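Biotin protein ligase-like protein of unknown function (Silicibacter sp., PDB 3BFM) is of unknown function but resembles biotin protein ligases, and belongs to the family of enzymes that attach biotin or lipoate to proteins. Local coordinates at residues T7-M12 and H166-I171; P57-A62 and N172-G177; A62-M67 and T118-L123; V73-A78 and P157-S162. One frame throughout, in Å; residues are numbered along the deposited sequence.

From the N terminus, the loop 7-12 ahead of the main mixed sheet packs on helix 156-175, and contact 1 closes the longest loop. Contact 2 joins 57-62 to the C-terminal end of the same helix; its segments alternate with those of contact 1, so the two cross. Within both spans lie contact 3, which ties helix 61-64 and the turn after it to the loop leading into strand 123-130, and contact 4, which packs helix 67-82 on 156-175. Contacts 3 and 4 cross each other. Contacts 2 and 3 share A62, and helix 156-175 serves contacts 1, 2 and 4. Contacts 1 and 2 also reach the second subunit.

Contact 1: T7-M12 and H166-I171; sequences TFPPLM and HCLHWI
P9 and selenomethionine M12 both lie against L168, which stands on helix 156-175 and carries this contact. The packing is entirely apolar. One methyl, CD2 of L168, does the work at the proline: it sits 3.6 Å from P9 CB, with P9 CG just beyond at 3.8 Å, so the methyl rests on two ring carbons instead of a single point. The proline ring and the leucine branch pass alongside, pointing opposite ways. That placement follows from the leucine torsion, with CG anti to the backbone N (chi1 179°), which carries the branch out from the helix. M12 makes a looser touch, its SE atom about equally far, 4.4 Å, from CB and the CD2 methyl of L168.

Within the loop, a hydrogen bond closes a turn. P9 to M12 form a type II beta turn, with M12 N to P9 O at 2.9 Å and L11 taking the positive phi (75°) of its third position. The turn brings both partners of L168 to the same helix although they are three residues apart.

Further neighbours come from both subunits. L11 of the second subunit packs on both M12 and L168, and the L11 described here packs in turn on L168 of that subunit, so the turn and the leucine are part of the subunit interface. On the same chain, F8 and M12 touch A164 of the helix, and T7 N bonds to E161 nearby. No hydrogen bond joins 7-12 to 166-171, so this patch depends on shape and exclusion of water, and its apolar surface is shared with the other subunit.

Contact 2: P57-A62 and N172-G177; sequences PEVPLA and NRWDEG
The indole of W174 is sent out from the helix by its first two torsions: chi1 of 173° extends it away from the main-chain nitrogen and chi2 of 86° sets the ring across the CB-CG bond, so that the six-membered ring leads toward P57 and V59. W174 belongs to the last turn of helix 156-175, which ends in a Schellman motif: G177 N bonds to W174 O, E178 N reaches R173 O, and G177 takes the positive phi. Opposite it, 57-62 is the loop that leads from the end of strand 48-55 into helix 61-64, with P60 at the N-cap position. An inverse gamma turn centred on E58, held by a weak bond from V59 N to P57 O, lets the side chains on both sides of E58 meet one ring. P57 CB approaches obliquely, 3.5 Å from W174 CH2. V59 comes from the direction opposite to the indole, its CG1 4.0 Å from the same CH2. An alanine in place of W174 would probably leave P57 and V59 facing a gap, with the loop and helix end no longer joined here. The indole also packs on A66, L179 and I182. V59's other methyl, CG2, lies 4.1 Å from W174 CZ2.

Contact 3: A62-M67 and T118-L123; sequences AKAMAM and TQPDWL
L123 opens strand 123-130 of the main sheet and fills the angle between A64 and selenomethionine M67, the first and last residues of a type I beta turn that links helix 61-64 to helix 67-82. Its CB leaves the strand toward that turn, and chi1 (-166°) carries CG on in the same direction; chi2, at 140° well away from a staggered value, then sends the two methyls to different ends of the turn. CD1 goes to A64, where it lies 3.8 Å from the methyl CB and 3.6 Å from the carbonyl O. That oxygen already receives M67 N, at 3.0 Å, in the bond that closes the turn, so the leucine methyl sits beside an acceptor in use. CD2 goes to M67: it meets CB at 3.8 Å and reaches CG at 4.1 Å. The selenomethionine chain then bends at chi2 and chi3, and its far end leads off to I171 and W174 of helix 156-175. A glycine at L123 would probably open a gap between the two ends of the turn and leave M67 CB and the A64 methyl without their shared partner. I109, from strand 102-111, also packs on L123, and the strand is paired through a backbone hydrogen bond with L55. Just before the strand, P120 adds a lighter touch, its CG 4.3 Å from A64 CB.

Contact 4: V73-A78 and P157-S162; sequences VGFQNA and PRLLES
A78 and S162 bring helices 67-82 and 156-175 close together, their CA atoms 5.0 Å apart. Here the small side chains let the A78 methyl reach the backbone of the other helix: its CB sits 3.6 Å from the carbonyl carbon C of S162, and 3.8 Å from S162 CB. S162 was modelled in two conformers, so the position of its hydroxyl against A78 is doubtful. The helices run at 135° to each other, and away from this pair the fit loosens. L159 turns its branch back toward the neighbour, and CD1 touches the A78 carbonyl carbon C at 4.1 Å. Its other methyl, CD2, comes obliquely to the ring of F75 and stays 4.4 Å from CE1. L127 and L129 of strand 123-130 back F75, while L129 also meets L159, so this pair sits over the main sheet.

The solvent side belongs to R158, which is exposed and binds E161 one helical turn on. The guanidinium grips the carboxylate side-on: NE meets OE1 at 2.7 Å and NH2 meets OE2 at 2.9 Å. Both acceptors lie nearly in the guanidinium plane but are approached from above the carboxylate plane, about 50° out of it. OE2 also takes the backbone N of T7, which ties the N-terminal loop to this helix. On the other helix, N77 ND2 gives a bond to Q76 OE1. Between 73-78 and 157-162 there is no hydrogen bond and close packing does the joining; further along, N77 OD1 accepts W170 NE1, a polar link between the same two helices.

Contact 1: T7-M12 and H166-I171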
loop_
_atom_site.group_PDB
_atom_site.type_symbol
_atom_site.label_atom_id
_atom_site.label_comp_id
_atom_site.label_asym_id
_atom_site.label_seq_id
_atom_site.Cartn_x
_atom_site.Cartn_y
_atom_site.Cartn_z
ATOM N N THR A 7 3.517 -6.579 12.417
ATOM C CA THR A 7 4.063 -5.597 11.491
ATOM C C THR A 7 3.635 -5.935 10.077
ATOM O O THR A 7 3.847 -7.042 9.642
ATOM C CB THR A 7 5.589 -5.614 11.572
ATOM O OG1 THR A 7 5.963 -5.455 12.940
ATOM C CG2 THR A 7 6.183 -4.493 10.756
ATOM N N PHE A 8 3.023 -4.975 9.386
ATOM C CA PHE A 8 2.550 -5.139 8.023
ATOM C C PHE A 8 3.407 -4.283 7.127
ATOM O O PHE A 8 4.105 -3.390 7.629
ATOM C CB PHE A 8 1.084 -4.729 7.912
ATOM C CG PHE A 8 0.151 -5.698 8.589
ATOM C CD1 PHE A 8 -0.029 -6.974 8.086
ATOM C CD2 PHE A 8 -0.528 -5.351 9.738
ATOM C CE1 PHE A 8 -0.845 -7.860 8.731
ATOM C CE2 PHE A 8 -1.362 -6.255 10.379
ATOM C CZ PHE A 8 -1.517 -7.487 9.889
ATOM N N PRO A 9 3.417 -4.586 5.823
ATOM C CA PRO A 9 4.110 -3.735 4.852
ATOM C C PRO A 9 3.667 -2.265 4.925
ATOM O O PRO A 9 2.579 -1.950 5.413
ATOM C CB PRO A 9 3.708 -4.323 3.505
ATOM C CG PRO A 9 3.215 -5.667 3.768
ATOM C CD PRO A 9 2.824 -5.783 5.193
ATOM N N PRO A 10 4.515 -1.340 4.442
ATOM C CA PRO A 10 4.105 0.049 4.406
ATOM C C PRO A 10 2.790 0.206 3.675
ATOM O O PRO A 10 2.590 -0.438 2.641
ATOM C CB PRO A 10 5.233 0.719 3.604
ATOM C CG PRO A 10 6.399 -0.095 3.890
ATOM C CD PRO A 10 5.888 -1.513 3.937
ATOM N N LEU A 11 1.907 1.029 4.226
ATOM C CA LEU A 11 0.590 1.272 3.627
ATOM C C LEU A 11 -0.409 0.118 3.824
ATOM O O LEU A 11 -1.509 0.117 3.257
ATOM C CB LEU A 11 0.712 1.636 2.133
ATOM C CG LEU A 11 1.040 3.110 1.841
ATOM C CD1 LEU A 11 2.187 3.676 2.718
ATOM C CD2 LEU A 11 1.313 3.317 0.355
HETATM N N MSE A 12 -0.042 -0.878 4.616
HETATM C CA MSE A 12 -1.068 -1.755 5.179
HETATM C C MSE A 12 -1.242 -1.347 6.628
HETATM O O MSE A 12 -0.301 -0.907 7.272
HETATM C CB MSE A 12 -0.734 -3.220 5.001
HETATM C CG MSE A 12 -1.270 -3.801 3.701
HETATM SE SE MSE A 12 -0.475 -5.485 3.165
HETATM C CE MSE A 12 -1.971 -6.280 2.294
ATOM N N HIS A 166 2.885 -11.691 1.341
ATOM C CA HIS A 166 2.796 -12.413 0.077
ATOM C C HIS A 166 1.559 -12.057 -0.774
ATOM O O HIS A 166 1.650 -12.000 -1.990
ATOM C CB HIS A 166 2.841 -13.925 0.314
ATOM C CG HIS A 166 4.194 -14.441 0.628
ATOM N ND1 HIS A 166 4.648 -14.596 1.911
ATOM C CD2 HIS A 166 5.199 -14.850 -0.185
ATOM C CE1 HIS A 166 5.889 -15.062 1.883
ATOM N NE2 HIS A 166 6.240 -15.227 0.623
ATOM N N CYS A 167 0.405 -11.786 -0.151
ATOM C CA CYS A 167 -0.727 -11.244 -0.891
ATOM C C CYS A 167 -0.368 -9.950 -1.607
ATOM O O CYS A 167 -0.703 -9.753 -2.768
ATOM C CB CYS A 167 -1.930 -11.017 0.027
ATOM S SG CYS A 167 -2.683 -12.542 0.526
ATOM N N LEU A 168 0.292 -9.036 -0.916
ATOM C CA LEU A 168 0.660 -7.791 -1.552
ATOM C C LEU A 168 1.596 -8.040 -2.734
ATOM O O LEU A 168 1.426 -7.428 -3.758
ATOM C CB LEU A 168 1.339 -6.862 -0.555
ATOM C CG LEU A 168 1.836 -5.504 -1.040
ATOM C CD1 LEU A 168 0.680 -4.625 -1.450
ATOM C CD2 LEU A 168 2.678 -4.864 0.119
ATOM N N HIS A 169 2.554 -8.948 -2.599
ATOM C CA HIS A 169 3.439 -9.244 -3.736
ATOM C C HIS A 169 2.634 -9.625 -5.004
ATOM O O HIS A 169 2.822 -9.037 -6.082
ATOM C CB HIS A 169 4.436 -10.341 -3.332
ATOM C CG HIS A 169 5.222 -10.888 -4.470
ATOM N ND1 HIS A 169 6.355 -10.267 -4.954
ATOM C CD2 HIS A 169 5.034 -11.986 -5.240
ATOM C CE1 HIS A 169 6.827 -10.963 -5.975
ATOM N NE2 HIS A 169 6.053 -12.016 -6.159
ATOM N N TRP A 170 1.692 -10.556 -4.844
ATOM C CA TRP A 170 0.908 -11.082 -5.983
ATOM C C TRP A 170 -0.137 -10.051 -6.481
ATOM O O TRP A 170 -0.459 -9.969 -7.676
ATOM C CB TRP A 170 0.296 -12.442 -5.625
ATOM C CG TRP A 170 1.303 -13.511 -5.606
ATOM C CD1 TRP A 170 1.792 -14.166 -4.524
ATOM C CD2 TRP A 170 1.998 -14.032 -6.740
ATOM N NE1 TRP A 170 2.728 -15.080 -4.911
ATOM C CE2 TRP A 170 2.876 -15.021 -6.268
ATOM C CE3 TRP A 170 1.946 -13.772 -8.109
ATOM C CZ2 TRP A 170 3.723 -15.743 -7.129
ATOM C CZ3 TRP A 170 2.775 -14.486 -8.959
ATOM C CH2 TRP A 170 3.656 -15.456 -8.461
ATOM N N ILE A 171 -0.674 -9.234 -5.571
ATOM C CA ILE A 171 -1.644 -8.236 -5.980
ATOM C C ILE A 171 -0.899 -7.235 -6.820
ATOM O O ILE A 171 -1.390 -6.827 -7.852
ATOM C CB ILE A 171 -2.289 -7.488 -4.772
ATOM C CG1 ILE A 171 -3.247 -8.424 -4.027
ATOM C CG2 ILE A 171 -3.019 -6.228 -5.262
ATOM C CD1 ILE A 171 -3.632 -7.940 -2.566
#

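Contact 2: P57-A62 and N172-G177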
loop_
_atom_site.group_PDB
_atom_site.type_symbol
_atom_site.label_atom_id
_atom_site.label_comp_id
_atom_site.label_asym_id
_atom_site.label_seq_id
_atom_site.Cartn_x
_atom_site.Cartn_y
_atom_site.Cartn_z
ATOM N N PRO A 57 -9.632 -2.941 -6.465
ATOM C CA PRO A 57 -9.086 -3.019 -7.824
ATOM C C PRO A 57 -10.009 -2.311 -8.826
ATOM O O PRO A 57 -11.232 -2.446 -8.773
ATOM C CB PRO A 57 -9.006 -4.514 -8.095
ATOM C CG PRO A 57 -10.055 -5.113 -7.230
ATOM C CD PRO A 57 -10.221 -4.220 -6.021
ATOM N N GLU A 58 -9.427 -1.525 -9.715
ATOM C CA GLU A 58 -10.243 -0.719 -10.607
ATOM C C GLU A 58 -10.486 -1.490 -11.900
ATOM O O GLU A 58 -9.955 -1.173 -12.954
ATOM C CB GLU A 58 -9.586 0.634 -10.826
ATOM C CG GLU A 58 -9.650 1.487 -9.583
ATOM C CD GLU A 58 -8.498 2.452 -9.483
ATOM O OE1 GLU A 58 -7.417 2.036 -9.001
ATOM O OE2 GLU A 58 -8.684 3.625 -9.876
ATOM N N VAL A 59 -11.293 -2.537 -11.772
ATOM C CA VAL A 59 -11.696 -3.373 -12.885
ATOM C C VAL A 59 -13.114 -3.843 -12.621
ATOM O O VAL A 59 -13.617 -3.734 -11.504
ATOM C CB VAL A 59 -10.770 -4.603 -13.069
ATOM C CG1 VAL A 59 -9.329 -4.191 -13.284
ATOM C CG2 VAL A 59 -10.883 -5.587 -11.895
ATOM N N PRO A 60 -13.784 -4.375 -13.637
ATOM C CA PRO A 60 -15.111 -4.919 -13.356
ATOM C C PRO A 60 -15.082 -6.108 -12.400
ATOM O O PRO A 60 -14.086 -6.810 -12.360
ATOM C CB PRO A 60 -15.575 -5.387 -14.727
ATOM C CG PRO A 60 -14.798 -4.534 -15.688
ATOM C CD PRO A 60 -13.457 -4.452 -15.075
ATOM N N LEU A 61 -16.191 -6.356 -11.717
ATOM C CA LEU A 61 -16.285 -7.448 -10.731
ATOM C C LEU A 61 -15.818 -8.774 -11.290
ATOM O O LEU A 61 -15.197 -9.551 -10.586
ATOM C CB LEU A 61 -17.719 -7.605 -10.241
ATOM C CG LEU A 61 -17.936 -8.630 -9.123
ATOM C CD1 LEU A 61 -17.196 -8.223 -7.851
ATOM C CD2 LEU A 61 -19.423 -8.820 -8.870
ATOM N N ALA A 62 -16.230 -9.080 -12.525
ATOM C CA ALA A 62 -15.813 -10.299 -13.209
ATOM C C ALA A 62 -14.314 -10.590 -13.074
ATOM O O ALA A 62 -13.897 -11.712 -12.734
ATOM C CB ALA A 62 -16.215 -10.203 -14.683
ATOM N N ASN A 172 0.321 -6.878 -6.410
ATOM C CA ASN A 172 1.107 -5.924 -7.235
ATOM C C ASN A 172 1.428 -6.515 -8.622
ATOM O O ASN A 172 1.315 -5.838 -9.631
ATOM C CB ASN A 172 2.380 -5.435 -6.524
ATOM C CG ASN A 172 2.079 -4.464 -5.384
ATOM O OD1 ASN A 172 1.123 -3.710 -5.456
ATOM N ND2 ASN A 172 2.911 -4.464 -4.345
ATOM N N ARG A 173 1.736 -7.798 -8.692
ATOM C CA ARG A 173 2.017 -8.422 -9.977
ATOM C C ARG A 173 0.777 -8.520 -10.848
ATOM O O ARG A 173 0.841 -8.353 -12.067
ATOM C CB ARG A 173 2.656 -9.779 -9.782
ATOM C CG ARG A 173 4.030 -9.616 -9.152
ATOM C CD ARG A 173 4.702 -10.881 -9.010
ATOM N NE ARG A 173 5.217 -11.334 -10.296
ATOM C CZ ARG A 173 5.690 -12.554 -10.507
ATOM N NH1 ARG A 173 5.726 -13.433 -9.507
ATOM N NH2 ARG A 173 6.140 -12.876 -11.717
ATOM N N TRP A 174 -0.364 -8.802 -10.226
ATOM C CA TRP A 174 -1.615 -8.810 -10.932
ATOM C C TRP A 174 -1.869 -7.426 -11.556
ATOM O O TRP A 174 -2.252 -7.301 -12.724
ATOM C CB TRP A 174 -2.738 -9.177 -9.964
ATOM C CG TRP A 174 -4.100 -9.059 -10.540
ATOM C CD1 TRP A 174 -4.779 -10.004 -11.260
ATOM C CD2 TRP A 174 -4.977 -7.935 -10.430
ATOM N NE1 TRP A 174 -6.009 -9.545 -11.598
ATOM C CE2 TRP A 174 -6.169 -8.277 -11.093
ATOM C CE3 TRP A 174 -4.877 -6.681 -9.810
ATOM C CZ2 TRP A 174 -7.247 -7.403 -11.187
ATOM C CZ3 TRP A 174 -5.952 -5.808 -9.900
ATOM C CH2 TRP A 174 -7.126 -6.179 -10.592
ATOM N N ASP A 175 -1.645 -6.381 -10.773
ATOM C CA ASP A 175 -1.833 -5.008 -11.232
ATOM C C ASP A 175 -0.909 -4.654 -12.388
ATOM O O ASP A 175 -1.268 -3.854 -13.253
ATOM C CB ASP A 175 -1.598 -4.028 -10.075
ATOM C CG ASP A 175 -1.836 -2.575 -10.484
ATOM O OD1 ASP A 175 -3.004 -2.255 -10.778
ATOM O OD2 ASP A 175 -0.865 -1.779 -10.508
ATOM N N GLU A 176 0.278 -5.244 -12.411
ATOM C CA GLU A 176 1.236 -5.002 -13.484
ATOM C C GLU A 176 0.960 -5.888 -14.700
ATOM O O GLU A 176 1.775 -5.934 -15.627
ATOM C CB GLU A 176 2.662 -5.223 -12.970
ATOM C CG GLU A 176 3.119 -4.112 -12.011
ATOM C CD GLU A 176 4.289 -4.516 -11.105
ATOM O OE1 GLU A 176 5.110 -5.363 -11.529
ATOM O OE2 GLU A 176 4.383 -3.990 -9.961
ATOM N N GLY A 177 -0.152 -6.624 -14.683
ATOM C CA GLY A 177 -0.579 -7.402 -15.831
ATOM C C GLY A 177 -0.099 -8.840 -15.909
ATOM O O GLY A 177 -0.195 -9.457 -16.969
#

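Contact 3: A62-M67 and T118-L123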
loop_
_atom_site.group_PDB
_atom_site.type_symbol
_atom_site.label_atom_id
_atom_site.label_comp_id
_atom_site.label_asym_id
_atom_site.label_seq_id
_atom_site.Cartn_x
_atom_site.Cartn_y
_atom_site.Cartn_z
ATOM N N ALA A 62 -16.230 -9.080 -12.525
ATOM C CA ALA A 62 -15.813 -10.299 -13.209
ATOM C C ALA A 62 -14.314 -10.590 -13.074
ATOM O O ALA A 62 -13.897 -11.712 -12.734
ATOM C CB ALA A 62 -16.215 -10.203 -14.683
ATOM N N LYS A 63 -13.525 -9.543 -13.293
ATOM C CA LYS A 63 -12.072 -9.581 -13.214
ATOM C C LYS A 63 -11.498 -9.403 -11.811
ATOM O O LYS A 63 -10.355 -9.836 -11.532
ATOM C CB LYS A 63 -11.497 -8.544 -14.162
ATOM C CG LYS A 63 -11.920 -8.861 -15.599
ATOM C CD LYS A 63 -10.886 -8.471 -16.613
ATOM C CE LYS A 63 -11.276 -8.994 -17.990
ATOM N NZ LYS A 63 -11.106 -10.486 -18.122
ATOM N N ALA A 64 -12.262 -8.761 -10.932
ATOM C CA ALA A 64 -11.801 -8.487 -9.565
ATOM C C ALA A 64 -11.838 -9.763 -8.718
ATOM O O ALA A 64 -11.133 -9.859 -7.689
ATOM C CB ALA A 64 -12.665 -7.393 -8.910
HETATM N N MSE A 65 -12.681 -10.721 -9.123
HETATM C CA MSE A 65 -12.743 -12.036 -8.474
HETATM C C MSE A 65 -11.382 -12.756 -8.389
HETATM O O MSE A 65 -11.225 -13.614 -7.520
HETATM C CB MSE A 65 -13.738 -12.936 -9.197
HETATM C CG MSE A 65 -15.159 -12.466 -9.205
HETATM SE SE MSE A 65 -15.810 -11.927 -7.382
HETATM C CE MSE A 65 -15.697 -13.536 -6.524
ATOM N N ALA A 66 -10.431 -12.426 -9.272
ATOM C CA ALA A 66 -9.062 -12.966 -9.214
ATOM C C ALA A 66 -8.397 -12.705 -7.861
ATOM O O ALA A 66 -7.378 -13.327 -7.516
ATOM C CB ALA A 66 -8.222 -12.397 -10.352
HETATM N N MSE A 67 -8.949 -11.783 -7.077
HETATM C CA MSE A 67 -8.357 -11.528 -5.770
HETATM C C MSE A 67 -8.433 -12.775 -4.867
HETATM O O MSE A 67 -7.585 -12.968 -3.975
HETATM C CB MSE A 67 -9.035 -10.324 -5.073
HETATM C CG MSE A 67 -8.791 -8.968 -5.793
HETATM SE SE MSE A 67 -6.911 -8.480 -5.812
HETATM C CE MSE A 67 -6.586 -9.157 -7.726
ATOM N N THR A 118 -19.991 -4.277 -13.305
ATOM C CA THR A 118 -19.755 -3.079 -12.514
ATOM C C THR A 118 -18.396 -3.153 -11.798
ATOM O O THR A 118 -18.049 -4.199 -11.246
ATOM C CB THR A 118 -20.854 -2.965 -11.456
ATOM O OG1 THR A 118 -22.126 -2.927 -12.126
ATOM C CG2 THR A 118 -20.708 -1.738 -10.600
ATOM N N GLN A 119 -17.670 -2.048 -11.779
ATOM C CA GLN A 119 -16.450 -1.950 -11.007
ATOM C C GLN A 119 -16.853 -1.776 -9.548
ATOM O O GLN A 119 -17.624 -0.880 -9.234
ATOM C CB GLN A 119 -15.601 -0.787 -11.481
ATOM C CG GLN A 119 -14.377 -0.540 -10.634
ATOM C CD GLN A 119 -13.571 0.588 -11.152
ATOM O OE1 GLN A 119 -13.261 0.639 -12.327
ATOM N NE2 GLN A 119 -13.205 1.504 -10.277
ATOM N N PRO A 120 -16.369 -2.653 -8.656
ATOM C CA PRO A 120 -16.842 -2.489 -7.289
ATOM C C PRO A 120 -16.158 -1.330 -6.554
ATOM O O PRO A 120 -15.018 -0.978 -6.859
ATOM C CB PRO A 120 -16.543 -3.871 -6.632
ATOM C CG PRO A 120 -15.625 -4.592 -7.524
ATOM C CD PRO A 120 -15.434 -3.794 -8.810
ATOM N N ASP A 121 -16.833 -0.739 -5.580
ATOM C CA ASP A 121 -16.209 0.304 -4.758
ATOM C C ASP A 121 -15.220 -0.340 -3.817
ATOM O O ASP A 121 -14.325 0.314 -3.315
ATOM C CB ASP A 121 -17.245 1.032 -3.925
ATOM C CG ASP A 121 -18.243 1.848 -4.760
ATOM O OD1 ASP A 121 -17.949 2.195 -5.922
ATOM O OD2 ASP A 121 -19.332 2.141 -4.221
ATOM N N TRP A 122 -15.440 -1.621 -3.523
ATOM C CA TRP A 122 -14.571 -2.355 -2.599
ATOM C C TRP A 122 -14.724 -3.836 -2.763
ATOM O O TRP A 122 -15.748 -4.326 -3.217
ATOM C CB TRP A 122 -14.819 -1.964 -1.145
ATOM C CG TRP A 122 -16.205 -2.184 -0.669
ATOM C CD1 TRP A 122 -17.201 -1.231 -0.583
ATOM C CD2 TRP A 122 -16.781 -3.402 -0.154
ATOM N NE1 TRP A 122 -18.330 -1.784 -0.088
ATOM C CE2 TRP A 122 -18.115 -3.109 0.187
ATOM C CE3 TRP A 122 -16.316 -4.710 0.014
ATOM C CZ2 TRP A 122 -18.968 -4.061 0.698
ATOM C CZ3 TRP A 122 -17.168 -5.657 0.542
ATOM C CH2 TRP A 122 -18.486 -5.327 0.866
ATOM N N LEU A 123 -13.692 -4.547 -2.304
ATOM C CA LEU A 123 -13.689 -5.974 -2.221
ATOM C C LEU A 123 -12.943 -6.368 -0.943
ATOM O O LEU A 123 -11.979 -5.722 -0.578
ATOM C CB LEU A 123 -12.985 -6.517 -3.452
ATOM C CG LEU A 123 -13.137 -7.991 -3.764
ATOM C CD1 LEU A 123 -13.310 -8.229 -5.281
ATOM C CD2 LEU A 123 -11.950 -8.786 -3.199
#

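Contact 4: V73-A78 and P157-S162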
loop_
_atom_site.group_PDB
_atom_site.type_symbol
_atom_site.label_atom_id
_atom_site.label_comp_id
_atom_site.label_asym_id
_atom_site.label_seq_id
_atom_site.Cartn_x
_atom_site.Cartn_y
_atom_site.Cartn_z
ATOM N N VAL A 73 -2.892 -18.060 -3.302
ATOM C CA VAL A 73 -1.466 -18.226 -3.611
ATOM C C VAL A 73 -0.631 -17.550 -2.528
ATOM O O VAL A 73 0.389 -18.091 -2.043
ATOM C CB VAL A 73 -1.101 -17.646 -4.990
ATOM C CG1 VAL A 73 0.397 -17.755 -5.234
ATOM C CG2 VAL A 73 -1.873 -18.333 -6.116
ATOM N N GLY A 74 -1.063 -16.349 -2.154
ATOM C CA GLY A 74 -0.426 -15.649 -1.032
ATOM C C GLY A 74 -0.323 -16.511 0.226
ATOM O O GLY A 74 0.741 -16.577 0.884
ATOM N N PHE A 75 -1.425 -17.157 0.584
ATOM C CA PHE A 75 -1.460 -18.051 1.740
ATOM C C PHE A 75 -0.568 -19.278 1.613
ATOM O O PHE A 75 0.145 -19.641 2.554
ATOM C CB PHE A 75 -2.878 -18.508 2.036
ATOM C CG PHE A 75 -2.962 -19.409 3.218
ATOM C CD1 PHE A 75 -2.909 -18.870 4.505
ATOM C CD2 PHE A 75 -3.011 -20.791 3.084
ATOM C CE1 PHE A 75 -2.966 -19.680 5.608
ATOM C CE2 PHE A 75 -3.048 -21.602 4.211
ATOM C CZ PHE A 75 -3.013 -21.033 5.471
ATOM N N GLN A 76 -0.655 -19.970 0.475
ATOM C CA GLN A 76 0.228 -21.111 0.250
ATOM C C GLN A 76 1.709 -20.701 0.381
ATOM O O GLN A 76 2.493 -21.416 1.012
ATOM C CB GLN A 76 -0.050 -21.762 -1.099
ATOM C CG GLN A 76 0.765 -23.055 -1.345
ATOM C CD GLN A 76 2.209 -22.816 -1.785
ATOM O OE1 GLN A 76 2.567 -21.777 -2.328
ATOM N NE2 GLN A 76 3.051 -23.810 -1.542
ATOM N N ASN A 77 2.086 -19.548 -0.187
ATOM C CA ASN A 77 3.471 -19.079 -0.120
ATOM C C ASN A 77 3.862 -18.725 1.310
ATOM O O ASN A 77 4.980 -19.001 1.748
ATOM C CB ASN A 77 3.677 -17.800 -0.940
ATOM C CG ASN A 77 3.578 -17.980 -2.457
ATOM O OD1 ASN A 77 3.822 -17.018 -3.174
ATOM N ND2 ASN A 77 3.197 -19.140 -2.941
ATOM N N ALA A 78 2.939 -18.088 2.021
ATOM C CA ALA A 78 3.120 -17.658 3.395
ATOM C C ALA A 78 3.311 -18.870 4.292
ATOM O O ALA A 78 4.277 -18.940 5.028
ATOM C CB ALA A 78 1.923 -16.790 3.863
ATOM N N PRO A 157 0.899 -14.981 14.727
ATOM C CA PRO A 157 1.245 -13.622 14.308
ATOM C C PRO A 157 2.170 -13.582 13.094
ATOM O O PRO A 157 2.021 -12.731 12.235
ATOM C CB PRO A 157 1.990 -13.043 15.532
ATOM C CG PRO A 157 1.635 -13.896 16.675
ATOM C CD PRO A 157 1.269 -15.246 16.130
ATOM N N ARG A 158 3.170 -14.447 13.054
ATOM C CA ARG A 158 4.120 -14.466 11.932
ATOM C C ARG A 158 3.459 -14.911 10.643
ATOM O O ARG A 158 3.770 -14.409 9.579
ATOM C CB ARG A 158 5.305 -15.376 12.235
ATOM C CG ARG A 158 6.104 -15.002 13.504
ATOM C CD ARG A 158 6.844 -13.680 13.396
ATOM N NE ARG A 158 6.028 -12.504 13.669
ATOM C CZ ARG A 158 5.667 -12.081 14.881
ATOM N NH1 ARG A 158 5.989 -12.770 15.972
ATOM N NH2 ARG A 158 4.936 -10.983 14.993
ATOM N N LEU A 159 2.565 -15.887 10.745
ATOM C CA LEU A 159 1.765 -16.356 9.588
ATOM C C LEU A 159 0.856 -15.250 8.994
ATOM O O LEU A 159 0.768 -15.058 7.776
ATOM C CB LEU A 159 0.978 -17.597 9.967
ATOM C CG LEU A 159 0.155 -18.227 8.826
ATOM C CD1 LEU A 159 0.989 -18.658 7.616
ATOM C CD2 LEU A 159 -0.687 -19.433 9.318
ATOM N N LEU A 160 0.176 -14.527 9.879
ATOM C CA LEU A 160 -0.590 -13.351 9.484
ATOM C C LEU A 160 0.228 -12.312 8.743
ATOM O O LEU A 160 -0.178 -11.841 7.682
ATOM C CB LEU A 160 -1.263 -12.749 10.708
ATOM C CG LEU A 160 -2.038 -11.458 10.523
ATOM C CD1 LEU A 160 -3.177 -11.615 9.484
ATOM C CD2 LEU A 160 -2.589 -11.048 11.900
ATOM N N GLU A 161 1.385 -11.935 9.310
ATOM C CA GLU A 161 2.280 -10.988 8.680
ATOM C C GLU A 161 2.706 -11.473 7.318
ATOM O O GLU A 161 2.750 -10.710 6.356
ATOM C CB GLU A 161 3.547 -10.827 9.537
ATOM C CG GLU A 161 3.305 -10.093 10.811
ATOM C CD GLU A 161 4.508 -10.108 11.753
ATOM O OE1 GLU A 161 5.442 -10.927 11.550
ATOM O OE2 GLU A 161 4.524 -9.260 12.676
ATOM N N SER A 162 3.024 -12.759 7.249
ATOM C CA SER A 162 3.511 -13.360 6.015
ATOM C C SER A 162 2.416 -13.427 4.948
ATOM O O SER A 162 2.675 -13.204 3.771
ATOM C CB SER A 162 4.073 -14.736 6.304
ATOM O OG SER A 162 4.788 -15.192 5.189
#